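Local structure of protein-arginine-phosphatase (Bacillus subtilis subsp. subtilis, 4KK3) at residues Ala37-Ser42 with Lys88-Ser93; Lys46-Ala51 with Asp118-Ser123; Tyr108-His113 with Glu135-Gln140. The protein removes the phosphate from phosphoarginine residues in many proteins, so counteracting the arginine kinase McsB, and belongs to the low molecular weight phosphatase family. All blocks are in the same frame, centred on the assembly; numbering follows the deposited sequence.

Contact 1 (Ala37-Ser42 with Lys88-Ser93); sequences AGVFAS and KQIIAS
Val39 meets Ile90 and Ile91, two successive residues of helix 85-94. The contact is wholly apolar. Followed outward from the backbone, Val39 touches the helix with every side-chain atom. Its CB rests against CG2 of Ile90 at 3.8 Å. From there the side chain splits. CG1 of Val39 reaches CD1 of Ile91 at 3.4 Å, closer than usual for two methyl groups. The same CG1 also lies 4.1 Å from CG2 of Ile90, so it sits at the junction of the two isoleucines. The other branch, Val39 CG2, has a looser approach to Ile90 CG2 at 4.2 Å. Val39 crosses both isoleucines at about a right angle.

The isoleucines use different atoms. Ile90 offers the short branch: its CG2 lies opposite the backbone N about CA-CB (chi1 -60° for CG1) and faces the valine. Ile91 does not leave its backbone aimed at Val39; only CD1, at the end of its long branch, reaches it. Phe40 adds a peripheral touch. Ile90 CG2 lies oblique to the Phe40 ring, 4.3 Å from its CZ. The helix is also tied within itself, where the hydroxyl OG of Ser93 donates to the carbonyl O of Ile90 at 3.0 Å.

In the alpha/beta fold of this phosphatase family, Val39 follows directly on strand 33-38, an outermost strand of the parallel sheet. Helix 85-94 comes after strand 79-82. Val39 and Ile91 both also pack on Val6 of strand 2-7, which lies between those two strands. Ile91 further touches Val102 of strand 102-104. The contact therefore joins the end of an edge strand to a helix that packs on strands 2-7 and 102-104.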
ATOM      1  N   ALA A  37      -4.051  -1.324  -5.284  1.00 16.69           N
ATOM      2  CA  ALA A  37      -5.074  -2.232  -5.812  1.00 16.90           C
ATOM      3  C   ALA A  37      -5.352  -3.372  -4.822  1.00 15.34           C
ATOM      4  O   ALA A  37      -4.665  -3.500  -3.815  1.00 16.68           O
ATOM      5  CB  ALA A  37      -4.643  -2.789  -7.175  1.00 19.26           C
ATOM      6  N   GLY A  38      -6.382  -4.169  -5.079  1.00 17.01           N
ATOM      7  CA  GLY A  38      -6.748  -5.217  -4.143  1.00 17.31           C
ATOM      8  C   GLY A  38      -6.868  -6.564  -4.840  1.00 17.50           C
ATOM      9  O   GLY A  38      -7.298  -6.633  -5.993  1.00 21.33           O
ATOM     10  N   VAL A  39      -6.486  -7.625  -4.150  1.00 17.59           N
ATOM     11  CA  VAL A  39      -6.608  -8.958  -4.746  1.00 18.72           C
ATOM     12  C   VAL A  39      -8.054  -9.451  -4.824  1.00 21.22           C
ATOM     13  O   VAL A  39      -8.380 -10.292  -5.664  1.00 25.19           O
ATOM     14  CB  VAL A  39      -5.713  -9.999  -4.040  1.00 20.83           C
ATOM     15  CG1 VAL A  39      -4.275  -9.622  -4.209  1.00 22.37           C
ATOM     16  CG2 VAL A  39      -6.043 -10.094  -2.564  1.00 25.04           C
ATOM     17  N   PHE A  40      -8.919  -8.938  -3.953  1.00 20.41           N
ATOM     18  CA  PHE A  40     -10.341  -9.282  -4.025  1.00 23.25           C
ATOM     19  C   PHE A  40     -11.181  -8.017  -3.954  1.00 25.79           C
ATOM     20  O   PHE A  40     -12.099  -7.905  -3.145  1.00 32.30           O
ATOM     21  CB  PHE A  40     -10.739 -10.275  -2.920  1.00 28.15           C
ATOM     22  CG  PHE A  40     -10.102 -11.628  -3.074  1.00 26.24           C
ATOM     23  CD1 PHE A  40     -10.329 -12.384  -4.210  1.00 31.77           C
ATOM     24  CD2 PHE A  40      -9.272 -12.141  -2.089  1.00 24.38           C
ATOM     25  CE1 PHE A  40      -9.733 -13.627  -4.367  1.00 34.62           C
ATOM     26  CE2 PHE A  40      -8.666 -13.378  -2.240  1.00 27.78           C
ATOM     27  CZ  PHE A  40      -8.896 -14.122  -3.380  1.00 32.55           C
ATOM     28  N   ALA A  41     -10.843  -7.061  -4.811  1.00 21.18           N
ATOM     29  CA  ALA A  41     -11.469  -5.744  -4.782  1.00 20.97           C
ATOM     30  C   ALA A  41     -12.569  -5.658  -5.828  1.00 36.83           C
ATOM     31  O   ALA A  41     -12.536  -6.363  -6.832  1.00 43.28           O
ATOM     32  CB  ALA A  41     -10.426  -4.685  -5.049  1.00 22.45           C
ATOM     33  N   SER A  42     -13.550  -4.793  -5.586  1.00 42.08           N
ATOM     34  CA  SER A  42     -14.500  -4.409  -6.622  1.00 51.60           C
ATOM     35  C   SER A  42     -14.012  -3.086  -7.197  1.00 53.33           C
ATOM     36  O   SER A  42     -13.248  -2.384  -6.551  1.00 44.47           O
ATOM     37  CB  SER A  42     -15.893  -4.220  -6.030  1.00 54.33           C
ATOM     38  OG  SER A  42     -16.221  -5.280  -5.150  1.00 57.87           O
ATOM     39  N   LYS A  88       1.002 -11.961  -0.955  1.00 20.63           N
ATOM     40  CA  LYS A  88       2.044 -12.408  -1.894  1.00 26.82           C
ATOM     41  C   LYS A  88       1.684 -13.714  -2.571  1.00 26.09           C
ATOM     42  O   LYS A  88       1.923 -13.901  -3.765  1.00 25.91           O
ATOM     43  CB  LYS A  88       3.380 -12.603  -1.178  1.00 29.12           C
ATOM     44  CG  LYS A  88       4.034 -11.314  -0.752  1.00 27.06           C
ATOM     45  CD  LYS A  88       5.357 -11.532  -0.025  1.00 28.84           C
ATOM     46  CE  LYS A  88       6.266 -12.526  -0.712  1.00 37.32           C
ATOM     47  NZ  LYS A  88       7.555 -12.637   0.033  1.00 34.42           N
ATOM     48  N   GLN A  89       1.108 -14.616  -1.787  1.00 23.17           N
ATOM     49  CA  GLN A  89       0.697 -15.933  -2.257  1.00 31.36           C
ATOM     50  C   GLN A  89      -0.421 -15.846  -3.274  1.00 28.20           C
ATOM     51  O   GLN A  89      -0.418 -16.555  -4.289  1.00 23.70           O
ATOM     52  CB  GLN A  89       0.244 -16.789  -1.075  1.00 33.11           C
ATOM     53  CG  GLN A  89       1.361 -17.153  -0.135  1.00 39.09           C
ATOM     54  CD  GLN A  89       2.512 -17.819  -0.865  1.00 47.89           C
ATOM     55  OE1 GLN A  89       2.307 -18.641  -1.762  1.00 49.73           O
ATOM     56  NE2 GLN A  89       3.731 -17.443  -0.509  1.00 50.34           N
ATOM     57  N   ILE A  90      -1.400 -15.000  -2.988  1.00 23.56           N
ATOM     58  CA  ILE A  90      -2.489 -14.801  -3.917  1.00 21.06           C
ATOM     59  C   ILE A  90      -1.978 -14.166  -5.200  1.00 21.15           C
ATOM     60  O   ILE A  90      -2.411 -14.547  -6.286  1.00 26.71           O
ATOM     61  CB  ILE A  90      -3.592 -13.909  -3.306  1.00 21.43           C
ATOM     62  CG1 ILE A  90      -4.151 -14.556  -2.040  1.00 31.33           C
ATOM     63  CG2 ILE A  90      -4.716 -13.655  -4.319  1.00 22.24           C
ATOM     64  CD1 ILE A  90      -4.805 -15.890  -2.279  1.00 41.55           C
ATOM     65  N   ILE A  91      -1.097 -13.167  -5.070  1.00 19.58           N
ATOM     66  CA  ILE A  91      -0.518 -12.502  -6.235  1.00 20.86           C
ATOM     67  C   ILE A  91       0.121 -13.552  -7.148  1.00 23.62           C
ATOM     68  O   ILE A  91      -0.067 -13.536  -8.362  1.00 26.08           O
ATOM     69  CB  ILE A  91       0.604 -11.506  -5.853  1.00 25.66           C
ATOM     70  CG1 ILE A  91       0.110 -10.448  -4.882  1.00 34.30           C
ATOM     71  CG2 ILE A  91       1.132 -10.807  -7.078  1.00 28.90           C
ATOM     72  CD1 ILE A  91      -1.051  -9.783  -5.335  1.00 35.63           C
ATOM     73  N   ALA A  92       0.864 -14.464  -6.543  1.00 29.28           N
ATOM     74  CA  ALA A  92       1.545 -15.528  -7.297  1.00 30.79           C
ATOM     75  C   ALA A  92       0.603 -16.531  -7.968  1.00 34.07           C
ATOM     76  O   ALA A  92       0.933 -17.098  -9.012  1.00 36.67           O
ATOM     77  CB  ALA A  92       2.547 -16.257  -6.403  1.00 30.02           C
ATOM     78  N   SER A  93      -0.564 -16.763  -7.377  1.00 35.57           N
ATOM     79  CA  SER A  93      -1.483 -17.769  -7.910  1.00 37.40           C
ATOM     80  C   SER A  93      -2.379 -17.206  -9.006  1.00 39.80           C
ATOM     81  O   SER A  93      -2.830 -17.938  -9.886  1.00 42.41           O
ATOM     82  CB  SER A  93      -2.330 -18.381  -6.792  1.00 39.19           C
ATOM     83  OG  SER A  93      -3.233 -17.430  -6.243  1.00 42.16           O
TER

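Contact 2 (Lys46-Ala51 with Asp118-Ser123); sequences KATPHA and DPFGGS
The imidazole of His50 and the phenyl ring of Phe120 each present an edge across this contact. At the His50 ring, the carbonyl O of Gly122 lies in the ring plane, 3.2 Å from CD2. Backbone atom C of Ser123 lies oblique to the ring, 3.8 Å from His50 CD2. Tyr127 of helix 124-145 packs edge-to-face with His50. At the Phe120 ring, the methyl CG2 of Thr48 sits in plane, 4.0 Å from both CD2 and CE2, so it straddles one ring bond.

The segment 118-123 is the loop that carries the catalytic acid of the family. It combines an Asx turn at Asp118 with a type II beta turn from Pro119 to Gly122. Gly121 takes the third place of that turn, with positive phi. The turn is closed by Gly122 N, which donates to Pro119 O at 2.9 Å.

Two helix starts meet here. Thr48 is the N-cap of helix 49-56, with a weak bond from Ala51 N to its OG1. Its chi1 of 63° turns OG1 back over the helix start and leaves CG2 for Phe120. Ser123 is the N-cap of helix 124-145. Thr48 also touches Thr11 and Cys12 of the substrate-binding loop, and the Phe120 side chain lies about 4 Å from a bound phosphate ion.

Asp118 is the proton donor or acceptor of the reaction. Its OD1 is met from above the carboxylate plane by the backbone N of Phe120, at 3.0 Å with an N-H...O angle of 164°.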
ATOM      1  N   LYS A  46     -15.238   2.554  -2.443  1.00 46.94           N
ATOM      2  CA  LYS A  46     -14.575   3.699  -1.841  1.00 43.39           C
ATOM      3  C   LYS A  46     -13.766   3.248  -0.642  1.00 29.98           C
ATOM      4  O   LYS A  46     -13.990   2.162  -0.109  1.00 26.86           O
ATOM      5  CB  LYS A  46     -15.586   4.755  -1.382  1.00 47.15           C
ATOM      6  CG  LYS A  46     -16.229   5.581  -2.483  1.00 52.23           C
ATOM      7  CD  LYS A  46     -17.078   6.695  -1.866  1.00 55.22           C
ATOM      8  CE  LYS A  46     -17.906   7.431  -2.908  1.00 57.09           C
ATOM      9  NZ  LYS A  46     -18.747   8.505  -2.294  1.00 57.32           N
ATOM     10  N   ALA A  47     -12.847   4.100  -0.199  1.00 25.78           N
ATOM     11  CA  ALA A  47     -12.170   3.864   1.065  1.00 20.30           C
ATOM     12  C   ALA A  47     -13.254   3.835   2.127  1.00 22.90           C
ATOM     13  O   ALA A  47     -14.281   4.490   1.970  1.00 24.58           O
ATOM     14  CB  ALA A  47     -11.167   4.974   1.344  1.00 22.03           C
ATOM     15  N   THR A  48     -13.055   3.056   3.182  1.00 23.40           N
ATOM     16  CA  THR A  48     -14.058   2.959   4.235  1.00 23.49           C
ATOM     17  C   THR A  48     -14.082   4.263   5.011  1.00 23.67           C
ATOM     18  O   THR A  48     -13.084   4.966   5.056  1.00 21.77           O
ATOM     19  CB  THR A  48     -13.747   1.836   5.222  1.00 29.11           C
ATOM     20  OG1 THR A  48     -12.511   2.122   5.882  1.00 30.80           O
ATOM     21  CG2 THR A  48     -13.651   0.498   4.492  1.00 30.41           C
ATOM     22  N   PRO A  49     -15.218   4.575   5.632  1.00 28.33           N
ATOM     23  CA  PRO A  49     -15.306   5.835   6.376  1.00 24.11           C
ATOM     24  C   PRO A  49     -14.213   5.991   7.427  1.00 22.32           C
ATOM     25  O   PRO A  49     -13.655   7.076   7.558  1.00 22.31           O
ATOM     26  CB  PRO A  49     -16.678   5.741   7.045  1.00 26.04           C
ATOM     27  CG  PRO A  49     -17.475   4.899   6.115  1.00 30.08           C
ATOM     28  CD  PRO A  49     -16.510   3.871   5.579  1.00 28.40           C
ATOM     29  N   HIS A  50     -13.893   4.921   8.152  1.00 23.99           N
ATOM     30  CA  HIS A  50     -12.867   4.996   9.186  1.00 20.13           C
ATOM     31  C   HIS A  50     -11.478   5.296   8.623  1.00 17.35           C
ATOM     32  O   HIS A  50     -10.689   5.989   9.267  1.00 21.05           O
ATOM     33  CB  HIS A  50     -12.807   3.704   9.998  1.00 26.21           C
ATOM     34  CG  HIS A  50     -13.927   3.547  10.980  1.00 28.72           C
ATOM     35  ND1 HIS A  50     -14.765   4.581  11.333  1.00 30.91           N
ATOM     36  CD2 HIS A  50     -14.335   2.472  11.694  1.00 30.58           C
ATOM     37  CE1 HIS A  50     -15.649   4.148  12.216  1.00 33.12           C
ATOM     38  NE2 HIS A  50     -15.411   2.871  12.450  1.00 34.63           N
ATOM     39  N   ALA A  51     -11.175   4.748   7.445  1.00 18.66           N
ATOM     40  CA  ALA A  51      -9.880   4.995   6.803  1.00 17.98           C
ATOM     41  C   ALA A  51      -9.799   6.473   6.411  1.00 19.15           C
ATOM     42  O   ALA A  51      -8.772   7.150   6.618  1.00 19.11           O
ATOM     43  CB  ALA A  51      -9.706   4.101   5.576  1.00 18.65           C
ATOM     44  N   ASP A 118      -5.416  -6.613   8.763  1.00 22.92           N
ATOM     45  CA  ASP A 118      -6.615  -5.953   8.231  1.00 21.57           C
ATOM     46  C   ASP A 118      -7.398  -5.235   9.340  1.00 20.13           C
ATOM     47  O   ASP A 118      -7.827  -5.858  10.311  1.00 21.64           O
ATOM     48  CB  ASP A 118      -7.520  -7.001   7.566  1.00 20.67           C
ATOM     49  CG  ASP A 118      -8.512  -6.398   6.593  1.00 24.16           C
ATOM     50  OD1 ASP A 118      -8.739  -5.169   6.638  1.00 23.10           O
ATOM     51  OD2 ASP A 118      -9.074  -7.153   5.772  1.00 28.13           O
ATOM     52  N   PRO A 119      -7.581  -3.909   9.209  1.00 18.38           N
ATOM     53  CA  PRO A 119      -8.379  -3.186  10.202  1.00 20.21           C
ATOM     54  C   PRO A 119      -9.868  -3.237   9.919  1.00 23.88           C
ATOM     55  O   PRO A 119     -10.626  -2.750  10.755  1.00 27.04           O
ATOM     56  CB  PRO A 119      -7.898  -1.741  10.034  1.00 17.86           C
ATOM     57  CG  PRO A 119      -7.603  -1.653   8.583  1.00 17.05           C
ATOM     58  CD  PRO A 119      -6.999  -3.007   8.209  1.00 15.26           C
ATOM     59  N   PHE A 120     -10.287  -3.795   8.782  1.00 21.80           N
ATOM     60  CA  PHE A 120     -11.694  -3.727   8.393  1.00 23.57           C
ATOM     61  C   PHE A 120     -12.617  -4.294   9.471  1.00 33.62           C
ATOM     62  O   PHE A 120     -12.326  -5.329  10.066  1.00 35.65           O
ATOM     63  CB  PHE A 120     -11.954  -4.432   7.056  1.00 28.31           C
ATOM     64  CG  PHE A 120     -13.381  -4.329   6.598  1.00 24.19           C
ATOM     65  CD1 PHE A 120     -14.294  -5.334   6.885  1.00 25.00           C
ATOM     66  CD2 PHE A 120     -13.817  -3.212   5.907  1.00 30.23           C
ATOM     67  CE1 PHE A 120     -15.616  -5.223   6.484  1.00 29.49           C
ATOM     68  CE2 PHE A 120     -15.140  -3.094   5.501  1.00 33.06           C
ATOM     69  CZ  PHE A 120     -16.038  -4.110   5.787  1.00 30.40           C
ATOM     70  N   GLY A 121     -13.721  -3.596   9.722  1.00 32.97           N
ATOM     71  CA  GLY A 121     -14.663  -4.008  10.745  1.00 36.57           C
ATOM     72  C   GLY A 121     -14.273  -3.527  12.131  1.00 39.89           C
ATOM     73  O   GLY A 121     -15.038  -3.683  13.082  1.00 40.80           O
ATOM     74  N   GLY A 122     -13.089  -2.929  12.247  1.00 33.81           N
ATOM     75  CA  GLY A 122     -12.604  -2.453  13.530  1.00 28.50           C
ATOM     76  C   GLY A 122     -13.042  -1.031  13.830  1.00 28.15           C
ATOM     77  O   GLY A 122     -13.594  -0.346  12.970  1.00 28.65           O
ATOM     78  N   SER A 123     -12.797  -0.590  15.058  1.00 30.27           N
ATOM     79  CA  SER A 123     -13.185   0.755  15.482  1.00 30.15           C
ATOM     80  C   SER A 123     -12.264   1.776  14.849  1.00 27.59           C
ATOM     81  O   SER A 123     -11.255   1.417  14.248  1.00 25.90           O
ATOM     82  CB  SER A 123     -13.098   0.883  16.996  1.00 37.87           C
ATOM     83  OG  SER A 123     -11.747   0.844  17.415  1.00 39.48           O
TER

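Contact 3 (Tyr108-His113 with Glu135-Gln140); sequences YVTGSH and EELLRQ
Val109, Leu137 and Gln140 bury the most surface where the end of helix 105-110 packs on helix 124-145. Val109 is the central residue. Its CG1, anti to the backbone N (chi1 175°), sits 3.5 Å from CB of Gln140 and 3.6 Å from the backbone O of Leu137. The second methyl, Val109 CG2, is 3.9 Å from that same oxygen.

Gln140 runs extended beyond CG, and its amide end comes past Val109 CG1, with CD at 3.8 Å. The amide is fixed by its own helix. NE2 of Gln140 donates to Glu136 O at 3.2 Å, from above the carbonyl plane.

The side chain of Leu137 works through CD2, which lies 3.6 Å from Thr110 CG2 and 4.2 Å from Val109 CG1. The threonine's OG1 serves an ST turn instead: it accepts from Ser112 N at 3.1 Å and also from Ser112 OG. It donates to Lys106 O. Gly111, with positive phi, ends the helix.

Between the two segments the touch is thus van der Waals contact, partly against a backbone oxygen and an amide. The polar ends of Thr110 and Gln140 bond nearby in their own chain stretch. A hydrogen bond from Gln144 NE2 to Val109 O adds a polar tie between the helices.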
ATOM      1  N   TYR A 108      10.260  -5.666   3.033  1.00 20.30           N
ATOM      2  CA  TYR A 108      11.076  -4.804   2.204  1.00 23.14           C
ATOM      3  C   TYR A 108      11.740  -3.714   3.032  1.00 23.49           C
ATOM      4  O   TYR A 108      12.918  -3.408   2.855  1.00 24.60           O
ATOM      5  CB  TYR A 108      10.206  -4.190   1.112  1.00 21.20           C
ATOM      6  CG  TYR A 108      10.999  -3.542   0.013  1.00 21.34           C
ATOM      7  CD1 TYR A 108      11.248  -2.179   0.017  1.00 24.51           C
ATOM      8  CD2 TYR A 108      11.514  -4.305  -1.023  1.00 24.41           C
ATOM      9  CE1 TYR A 108      11.981  -1.592  -0.996  1.00 26.51           C
ATOM     10  CE2 TYR A 108      12.248  -3.736  -2.028  1.00 26.64           C
ATOM     11  CZ  TYR A 108      12.483  -2.379  -2.014  1.00 27.60           C
ATOM     12  OH  TYR A 108      13.219  -1.828  -3.039  1.00 30.31           O
ATOM     13  N   VAL A 109      10.976  -3.137   3.948  1.00 22.79           N
ATOM     14  CA  VAL A 109      11.447  -1.992   4.705  1.00 24.65           C
ATOM     15  C   VAL A 109      12.312  -2.377   5.905  1.00 27.78           C
ATOM     16  O   VAL A 109      13.351  -1.759   6.159  1.00 28.57           O
ATOM     17  CB  VAL A 109      10.245  -1.132   5.157  1.00 20.04           C
ATOM     18  CG1 VAL A 109      10.709  -0.007   6.057  1.00 24.29           C
ATOM     19  CG2 VAL A 109       9.521  -0.607   3.934  1.00 21.62           C
ATOM     20  N   THR A 110      11.898  -3.416   6.623  1.00 22.58           N
ATOM     21  CA  THR A 110      12.510  -3.750   7.902  1.00 26.54           C
ATOM     22  C   THR A 110      13.366  -5.011   7.843  1.00 29.34           C
ATOM     23  O   THR A 110      14.135  -5.284   8.761  1.00 31.09           O
ATOM     24  CB  THR A 110      11.446  -3.972   8.986  1.00 32.93           C
ATOM     25  OG1 THR A 110      10.907  -5.293   8.862  1.00 34.86           O
ATOM     26  CG2 THR A 110      10.330  -2.955   8.855  1.00 42.40           C
ATOM     27  N   GLY A 111      13.216  -5.785   6.774  1.00 26.93           N
ATOM     28  CA  GLY A 111      13.973  -7.010   6.613  1.00 31.90           C
ATOM     29  C   GLY A 111      13.373  -8.191   7.350  1.00 34.84           C
ATOM     30  O   GLY A 111      13.825  -9.327   7.186  1.00 35.78           O
ATOM     31  N   SER A 112      12.354  -7.934   8.159  1.00 37.79           N
ATOM     32  CA  SER A 112      11.744  -8.990   8.959  1.00 44.72           C
ATOM     33  C   SER A 112      10.384  -9.425   8.418  1.00 37.70           C
ATOM     34  O   SER A 112       9.703  -8.673   7.728  1.00 28.83           O
ATOM     35  CB  SER A 112      11.608  -8.545  10.416  1.00 55.15           C
ATOM     36  OG  SER A 112      10.768  -7.407  10.524  1.00 60.92           O
ATOM     37  N   HIS A 113      10.020 -10.663   8.730  1.00 38.26           N
ATOM     38  CA  HIS A 113       8.713 -11.214   8.418  1.00 38.35           C
ATOM     39  C   HIS A 113       7.689 -10.456   9.255  1.00 38.32           C
ATOM     40  O   HIS A 113       7.895 -10.229  10.442  1.00 43.81           O
ATOM     41  CB  HIS A 113       8.702 -12.701   8.803  1.00 43.29           C
ATOM     42  CG  HIS A 113       7.755 -13.542   8.001  1.00 51.92           C
ATOM     43  ND1 HIS A 113       8.177 -14.369   6.981  1.00 56.07           N
ATOM     44  CD2 HIS A 113       6.412 -13.702   8.083  1.00 53.34           C
ATOM     45  CE1 HIS A 113       7.134 -14.994   6.463  1.00 54.80           C
ATOM     46  NE2 HIS A 113       6.050 -14.605   7.112  1.00 50.68           N
ATOM     47  N   GLU A 135       2.405   4.684   8.597  1.00 19.59           N
ATOM     48  CA  GLU A 135       3.198   5.911   8.530  1.00 19.91           C
ATOM     49  C   GLU A 135       4.676   5.645   8.818  1.00 19.04           C
ATOM     50  O   GLU A 135       5.554   6.081   8.068  1.00 23.42           O
ATOM     51  CB  GLU A 135       2.630   6.968   9.483  1.00 20.44           C
ATOM     52  CG  GLU A 135       3.246   8.352   9.312  1.00 31.01           C
ATOM     53  CD  GLU A 135       2.545   9.397  10.161  1.00 45.17           C
ATOM     54  OE1 GLU A 135       1.523   9.057  10.798  1.00 51.14           O
ATOM     55  OE2 GLU A 135       3.011  10.555  10.193  1.00 54.69           O
ATOM     56  N   GLU A 136       4.948   4.924   9.899  1.00 18.76           N
ATOM     57  CA  GLU A 136       6.317   4.635  10.307  1.00 21.50           C
ATOM     58  C   GLU A 136       7.060   3.822   9.247  1.00 21.54           C
ATOM     59  O   GLU A 136       8.228   4.076   8.960  1.00 24.44           O
ATOM     60  CB  GLU A 136       6.332   3.905  11.653  1.00 28.90           C
ATOM     61  CG  GLU A 136       7.718   3.509  12.125  1.00 32.80           C
ATOM     62  CD  GLU A 136       7.734   2.995  13.550  1.00 38.17           C
ATOM     63  OE1 GLU A 136       7.454   3.784  14.478  1.00 42.06           O
ATOM     64  OE2 GLU A 136       8.030   1.802  13.740  1.00 38.54           O
ATOM     65  N   LEU A 137       6.378   2.840   8.665  1.00 16.87           N
ATOM     66  CA  LEU A 137       6.985   2.022   7.613  1.00 20.83           C
ATOM     67  C   LEU A 137       7.260   2.833   6.350  1.00 20.68           C
ATOM     68  O   LEU A 137       8.298   2.675   5.684  1.00 20.60           O
ATOM     69  CB  LEU A 137       6.055   0.863   7.278  1.00 17.90           C
ATOM     70  CG  LEU A 137       6.012  -0.217   8.361  1.00 17.58           C
ATOM     71  CD1 LEU A 137       4.798  -1.120   8.183  1.00 20.32           C
ATOM     72  CD2 LEU A 137       7.295  -1.028   8.335  1.00 20.08           C
ATOM     73  N   LEU A 138       6.326   3.716   6.028  1.00 16.95           N
ATOM     74  CA  LEU A 138       6.380   4.460   4.780  1.00 16.00           C
ATOM     75  C   LEU A 138       7.398   5.590   4.845  1.00 16.51           C
ATOM     76  O   LEU A 138       8.006   5.919   3.832  1.00 21.27           O
ATOM     77  CB  LEU A 138       4.993   4.986   4.408  1.00 16.68           C
ATOM     78  CG  LEU A 138       4.017   3.834   4.109  1.00 16.30           C
ATOM     79  CD1 LEU A 138       2.591   4.367   4.014  1.00 19.05           C
ATOM     80  CD2 LEU A 138       4.387   3.071   2.846  1.00 19.32           C
ATOM     81  N   ARG A 139       7.593   6.162   6.031  1.00 18.56           N
ATOM     82  CA  ARG A 139       8.694   7.107   6.224  1.00 22.24           C
ATOM     83  C   ARG A 139      10.047   6.444   5.994  1.00 22.76           C
ATOM     84  O   ARG A 139      10.924   7.033   5.357  1.00 23.79           O
ATOM     85  CB  ARG A 139       8.639   7.782   7.598  1.00 28.03           C
ATOM     86  CG  ARG A 139       7.469   8.745   7.721  1.00 31.38           C
ATOM     87  CD  ARG A 139       7.560   9.628   8.946  1.00 37.88           C
ATOM     88  NE  ARG A 139       6.386  10.495   9.045  1.00 41.84           N
ATOM     89  CZ  ARG A 139       6.228  11.625   8.360  1.00 48.40           C
ATOM     90  NH1 ARG A 139       7.170  12.042   7.521  1.00 50.81           N
ATOM     91  NH2 ARG A 139       5.126  12.344   8.512  1.00 49.55           N
ATOM     92  N   GLN A 140      10.207   5.218   6.488  1.00 23.04           N
ATOM     93  CA  GLN A 140      11.445   4.469   6.272  1.00 26.76           C
ATOM     94  C   GLN A 140      11.605   4.104   4.803  1.00 24.58           C
ATOM     95  O   GLN A 140      12.710   4.177   4.271  1.00 24.27           O
ATOM     96  CB  GLN A 140      11.494   3.188   7.097  1.00 34.89           C
ATOM     97  CG  GLN A 140      11.302   3.320   8.589  1.00 44.28           C
ATOM     98  CD  GLN A 140      11.213   1.956   9.265  1.00 49.29           C
ATOM     99  OE1 GLN A 140      12.189   1.195   9.287  1.00 52.96           O
ATOM    100  NE2 GLN A 140      10.036   1.630   9.799  1.00 37.29           N
TER

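In the fold
The first segments of contacts 1 and 2 follow one another in the chain. Strand 33-38 leads through residues 37-42 into 46-51, though the contact centres are about 18 Å apart. Both border the substrate-binding loop: the side chain of Phe40 is about 4 Å from that of Thr8, and the side chain of Thr48 is about 3 Å from that of Cys12. Contact 2 also holds Asp118, which acts with the nucleophile Cys7. Contact 3 lies farther off, its centre about 21 Å from contact 1 and 22 Å from contact 2. Helix 124-145 links it to contact 2: Ser123 caps the start of that helix, and Glu135-Gln140 lie farther along it.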